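Alpha-L-rhamnosidase (PDB 4XHC) probably hydrolyses terminal alpha-L-rhamnosidic bonds, releasing rhamnose from glycosides, as a two-domain GH78 alpha-L-rhamnosidase that binds rhamnose. Local coordinates at residues 426-430 with 431-435; 452-456 with 457-461. All blocks are in the same frame, centred on the assembly; numbering follows the deposited sequence.

Overall arrangement
Both contacts lie in the helical glycosidase domain, on the same side of the chain's centre and follow one another in the chain without nesting. After strand 419-420 the chain runs through a loop into helix 430-438, and contact 1 (426-430 with 431-435) caps the start of that helix. Helix 444-456 follows, and contact 2 (452-456 with 457-461) closes its C-terminal turn and opens the loop that leads to helix 466-478. The two centres are about 10 Å apart. Trp430 N lies 3.2 Å from Val461 O, a probable hydrogen bond, so the loop leaving the second helix returns to the start of the first.

Contact 1: residues 426-430 with 431-435; sequences RQVSW and ASQIW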
loop_
_atom_site.group_PDB
_atom_site.type_symbol
_atom_site.label_atom_id
_atom_site.label_comp_id
_atom_site.label_asym_id
_atom_site.label_seq_id
_atom_site.Cartn_x
_atom_site.Cartn_y
_atom_site.Cartn_z
ATOM N N ARG A 426 38.334 16.813 -30.777
ATOM C CA ARG A 426 38.930 18.025 -30.191
ATOM C C ARG A 426 37.896 18.968 -29.589
ATOM O O ARG A 426 37.886 20.174 -29.861
ATOM C CB ARG A 426 39.811 18.762 -31.220
ATOM C CG ARG A 426 41.012 17.957 -31.707
ATOM C CD ARG A 426 41.765 18.672 -32.820
ATOM N NE ARG A 426 42.399 19.896 -32.328
ATOM C CZ ARG A 426 43.541 19.948 -31.640
ATOM N NH1 ARG A 426 44.214 18.835 -31.349
ATOM N NH2 ARG A 426 44.006 21.126 -31.232
ATOM N N GLN A 427 37.046 18.393 -28.752
ATOM C CA GLN A 427 35.982 19.129 -28.065
ATOM C C GLN A 427 36.536 20.034 -26.978
ATOM O O GLN A 427 37.468 19.654 -26.285
ATOM C CB GLN A 427 35.005 18.143 -27.420
ATOM C CG GLN A 427 33.718 18.768 -26.911
ATOM C CD GLN A 427 32.945 17.854 -25.979
ATOM O OE1 GLN A 427 33.396 17.549 -24.883
ATOM N NE2 GLN A 427 31.778 17.420 -26.409
ATOM N N VAL A 428 35.920 21.208 -26.827
ATOM C CA VAL A 428 36.252 22.172 -25.782
ATOM C C VAL A 428 35.126 22.243 -24.738
ATOM O O VAL A 428 34.006 22.706 -25.032
ATOM C CB VAL A 428 36.469 23.573 -26.384
ATOM C CG1 VAL A 428 36.901 24.562 -25.310
ATOM C CG2 VAL A 428 37.507 23.519 -27.493
ATOM N N SER A 429 35.432 21.800 -23.522
ATOM C CA SER A 429 34.451 21.760 -22.434
ATOM C C SER A 429 34.938 22.553 -21.232
ATOM O O SER A 429 36.119 22.887 -21.144
ATOM C CB SER A 429 34.193 20.311 -22.008
ATOM O OG SER A 429 35.348 19.701 -21.430
ATOM N N TRP A 430 34.031 22.869 -20.314
ATOM C CA TRP A 430 34.438 23.465 -19.038
ATOM C C TRP A 430 35.205 22.446 -18.201
ATOM O O TRP A 430 36.181 22.790 -17.535
ATOM C CB TRP A 430 33.230 23.936 -18.232
ATOM C CG TRP A 430 32.689 25.246 -18.639
ATOM C CD1 TRP A 430 31.966 25.515 -19.757
ATOM C CD2 TRP A 430 32.790 26.473 -17.920
ATOM N NE1 TRP A 430 31.618 26.837 -19.787
ATOM C CE2 TRP A 430 32.110 27.447 -18.668
ATOM C CE3 TRP A 430 33.394 26.847 -16.722
ATOM C CZ2 TRP A 430 32.012 28.767 -18.258
ATOM C CZ3 TRP A 430 33.293 28.167 -16.311
ATOM C CH2 TRP A 430 32.602 29.112 -17.081
ATOM N N ALA A 431 34.749 21.199 -18.225
ATOM C CA ALA A 431 35.312 20.175 -17.366
ATOM C C ALA A 431 36.816 19.959 -17.619
ATOM O O ALA A 431 37.613 19.901 -16.685
ATOM C CB ALA A 431 34.544 18.877 -17.546
ATOM N N SER A 432 37.195 19.858 -18.882
ATOM C CA SER A 432 38.594 19.686 -19.243
ATOM C C SER A 432 39.479 20.748 -18.606
ATOM O O SER A 432 40.534 20.433 -18.066
ATOM C CB SER A 432 38.763 19.740 -20.763
ATOM O OG SER A 432 37.992 18.743 -21.406
ATOM N N GLN A 433 39.046 22.004 -18.662
ATOM C CA GLN A 433 39.870 23.119 -18.174
ATOM C C GLN A 433 39.990 23.065 -16.659
ATOM O O GLN A 433 41.062 23.248 -16.096
ATOM C CB GLN A 433 39.275 24.472 -18.562
ATOM C CG GLN A 433 38.688 24.550 -19.960
ATOM C CD GLN A 433 39.594 23.956 -21.014
ATOM O OE1 GLN A 433 40.805 24.161 -20.983
ATOM N NE2 GLN A 433 39.012 23.229 -21.960
ATOM N N ILE A 434 38.868 22.808 -16.004
ATOM C CA ILE A 434 38.806 22.791 -14.547
ATOM C C ILE A 434 39.755 21.734 -13.995
ATOM O O ILE A 434 40.542 22.019 -13.092
ATOM C CB ILE A 434 37.357 22.519 -14.067
ATOM C CG1 ILE A 434 36.458 23.719 -14.385
ATOM C CG2 ILE A 434 37.313 22.234 -12.576
ATOM C CD1 ILE A 434 34.977 23.414 -14.329
ATOM N N TRP A 435 39.682 20.525 -14.550
ATOM C CA TRP A 435 40.442 19.403 -14.011
ATOM C C TRP A 435 41.922 19.486 -14.326
ATOM O O TRP A 435 42.746 19.117 -13.495
ATOM C CB TRP A 435 39.862 18.057 -14.463
ATOM C CG TRP A 435 38.832 17.572 -13.525
ATOM C CD1 TRP A 435 37.479 17.506 -13.736
ATOM C CD2 TRP A 435 39.050 17.128 -12.188
ATOM N NE1 TRP A 435 36.849 17.029 -12.613
ATOM C CE2 TRP A 435 37.789 16.790 -11.646
ATOM C CE3 TRP A 435 40.186 16.989 -11.386
ATOM C CZ2 TRP A 435 37.638 16.313 -10.337
ATOM C CZ3 TRP A 435 40.037 16.515 -10.079
ATOM C CH2 TRP A 435 38.774 16.183 -9.571
#
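Ser429 is the N-cap of helix 430-438: Ser429 OG, set between its own backbone N and carbonyl carbon (chi1 65°), accepts the Ser432 amide N at 3.2 Å, a nearly straight bond of 166°. Ser432 OG also comes to 2.8 Å from Ser429 OG, the two hydroxyls meeting tip to tip.

Gln433 curls back over the same turn. Its CB lies 3.7 Å from Trp430 O, and CG comes to 3.3 Å from Ser429 O. The chain then bends at chi2 (-47°), which sets CD 3.6 Å from Ser429 O and lets Gln433 NE2 give that oxygen a bond of 3.0 Å, lying in the carbonyl plane and in the plane of the amide. The other end of that amide, OE1, takes the backbone N of Tyr420, so both ends are used and the amide's rotation is fixed between the loop and strand 419-420.

Trp430 O accepts the Ile434 backbone N in the first helical turn. The Trp430 ring meets Tyr472 edge-to-face, and the Trp430 side chain touches Leu454 of helix 444-456. Ile434 CD1 sits at the edge of the Trp430 ring, near its plane, and reaches Trp430 CB at 4.3 Å.

Contact 2: residues 452-456 with 457-461; sequences RNLEK and NPPAV. With SO4 (sulfate ion), chain D.
The C-terminal end of helix 444-456 runs into a loop that carries two successive prolines, and the last helical turn is closed by Asn457, the first residue to leave helical geometry. Asn457 N donates to Asn453 O over 2.7 Å; the N-H...O angle is 133° and the donor is tilted 31° from the carbonyl plane, so the bond is well bent.

Alongside this bond the side chains of Asn453 and Asn457 run next to each other in the same direction, their amide planes 17° apart. Both place CG opposite the backbone N, and Asn453 OD1 meets Asn457 CB at 3.6 Å rather than the Asn457 amide. Asn453 ND2 gives a hydrogen bond to Gln417 O.

Pro458 has no N-H to offer the helix; its ring carbons CB and CG lie near Leu454 O instead. Pro459 crosses Leu454 at about a right angle, its CD 3.7 Å from Leu454 CD2.

One residue before Asn453, Arg452 bends at chi2 and spreads its guanidinium between Glu455 and the sulfate, both at its edge. Arg452 NH1 makes a salt bridge of 3.0 Å to Glu455 OE1, which lies in the guanidinium plane, while the donor approaches on the syn side, somewhat out of the carboxylate plane; Glu484 is a further partner of NH1. Arg452 NE and NH2 both grip sulfate O4, at 3.0 and 2.9 Å; the ion probably comes from the crystallisation liquor and is held by Arg448 as well.

Phe419 of strand 419-420 is touched by Asn453, Leu454, Asn457 and Pro459, while on helix 430-438 Leu454 rests against Gln433 and Pro458 against Trp430.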
loop_
_atom_site.group_PDB
_atom_site.type_symbol
_atom_site.label_atom_id
_atom_site.label_comp_id
_atom_site.label_asym_id
_atom_site.label_seq_id
_atom_site.Cartn_x
_atom_site.Cartn_y
_atom_site.Cartn_z
ATOM N N ARG A 452 40.644 33.041 -16.499
ATOM C CA ARG A 452 40.195 34.279 -17.156
ATOM C C ARG A 452 39.566 34.016 -18.517
ATOM O O ARG A 452 38.641 34.714 -18.923
ATOM C CB ARG A 452 41.357 35.255 -17.364
ATOM C CG ARG A 452 41.908 35.874 -16.104
ATOM C CD ARG A 452 40.815 36.596 -15.345
ATOM N NE ARG A 452 41.352 37.451 -14.297
ATOM C CZ ARG A 452 40.621 37.993 -13.326
ATOM N NH1 ARG A 452 39.306 37.780 -13.257
ATOM N NH2 ARG A 452 41.208 38.748 -12.409
ATOM N N ASN A 453 40.067 33.009 -19.214
ATOM C CA ASN A 453 39.536 32.651 -20.514
ATOM C C ASN A 453 38.117 32.046 -20.411
ATOM O O ASN A 453 37.287 32.263 -21.288
ATOM C CB ASN A 453 40.506 31.692 -21.217
ATOM C CG ASN A 453 40.399 31.737 -22.720
ATOM O OD1 ASN A 453 39.878 32.692 -23.283
ATOM N ND2 ASN A 453 40.887 30.699 -23.383
ATOM N N LEU A 454 37.831 31.311 -19.338
ATOM C CA LEU A 454 36.473 30.803 -19.100
ATOM C C LEU A 454 35.476 31.928 -18.872
ATOM O O LEU A 454 34.333 31.856 -19.313
ATOM C CB LEU A 454 36.438 29.907 -17.881
ATOM C CG LEU A 454 37.258 28.613 -17.932
ATOM C CD1 LEU A 454 37.286 27.976 -16.557
ATOM C CD2 LEU A 454 36.704 27.621 -18.935
ATOM N N GLU A 455 35.934 32.983 -18.216
ATOM C CA GLU A 455 35.113 34.091 -17.773
ATOM C C GLU A 455 34.774 34.983 -18.964
ATOM O O GLU A 455 33.657 35.452 -19.092
ATOM C CB GLU A 455 35.892 34.863 -16.687
ATOM C CG GLU A 455 35.672 36.367 -16.599
ATOM C CD GLU A 455 36.488 37.036 -15.486
ATOM O OE1 GLU A 455 37.024 36.342 -14.584
ATOM O OE2 GLU A 455 36.592 38.279 -15.525
ATOM N N LYS A 456 35.736 35.182 -19.850
ATOM C CA LYS A 456 35.562 36.025 -21.042
ATOM C C LYS A 456 35.158 35.278 -22.322
ATOM O O LYS A 456 34.631 35.875 -23.252
ATOM C CB LYS A 456 36.883 36.747 -21.273
ATOM C CG LYS A 456 37.317 37.543 -20.044
ATOM C CD LYS A 456 38.621 38.328 -20.149
ATOM C CE LYS A 456 38.878 38.960 -18.783
ATOM N NZ LYS A 456 39.611 40.245 -18.866
ATOM N N ASN A 457 35.439 33.982 -22.376
ATOM C CA ASN A 457 35.213 33.176 -23.573
ATOM C C ASN A 457 34.760 31.749 -23.220
ATOM O O ASN A 457 35.496 30.767 -23.408
ATOM C CB ASN A 457 36.477 33.189 -24.411
ATOM C CG ASN A 457 36.247 32.690 -25.797
ATOM O OD1 ASN A 457 36.774 31.654 -26.188
ATOM N ND2 ASN A 457 35.456 33.424 -26.556
ATOM N N PRO A 458 33.520 31.635 -22.713
ATOM C CA PRO A 458 32.989 30.373 -22.191
ATOM C C PRO A 458 32.865 29.235 -23.236
ATOM O O PRO A 458 32.249 29.442 -24.285
ATOM C CB PRO A 458 31.597 30.767 -21.659
ATOM C CG PRO A 458 31.508 32.258 -21.721
ATOM C CD PRO A 458 32.490 32.696 -22.754
ATOM N N PRO A 459 33.449 28.052 -22.949
ATOM C CA PRO A 459 33.283 26.823 -23.726
ATOM C C PRO A 459 31.830 26.424 -23.939
ATOM O O PRO A 459 30.968 26.734 -23.133
ATOM C CB PRO A 459 33.972 25.755 -22.859
ATOM C CG PRO A 459 35.018 26.501 -22.122
ATOM C CD PRO A 459 34.424 27.862 -21.864
ATOM N N ALA A 460 31.598 25.662 -24.998
ATOM C CA ALA A 460 30.251 25.286 -25.401
ATOM C C ALA A 460 29.604 24.260 -24.462
ATOM O O ALA A 460 28.400 24.300 -24.239
ATOM C CB ALA A 460 30.280 24.751 -26.835
ATOM N N VAL A 461 30.386 23.306 -23.962
ATOM C CA VAL A 461 29.827 22.203 -23.185
ATOM C C VAL A 461 29.836 22.580 -21.711
ATOM O O VAL A 461 30.896 22.581 -21.060
ATOM C CB VAL A 461 30.601 20.889 -23.418
ATOM C CG1 VAL A 461 30.037 19.771 -22.542
ATOM C CG2 VAL A 461 30.535 20.490 -24.881
HETATM S S SO4 D . 44.757 39.087 -13.901
HETATM O O1 SO4 D . 45.039 40.393 -13.284
HETATM O O2 SO4 D . 44.015 39.379 -15.155
HETATM O O3 SO4 D . 46.041 38.385 -14.076
HETATM O O4 SO4 D . 44.004 38.155 -13.035
#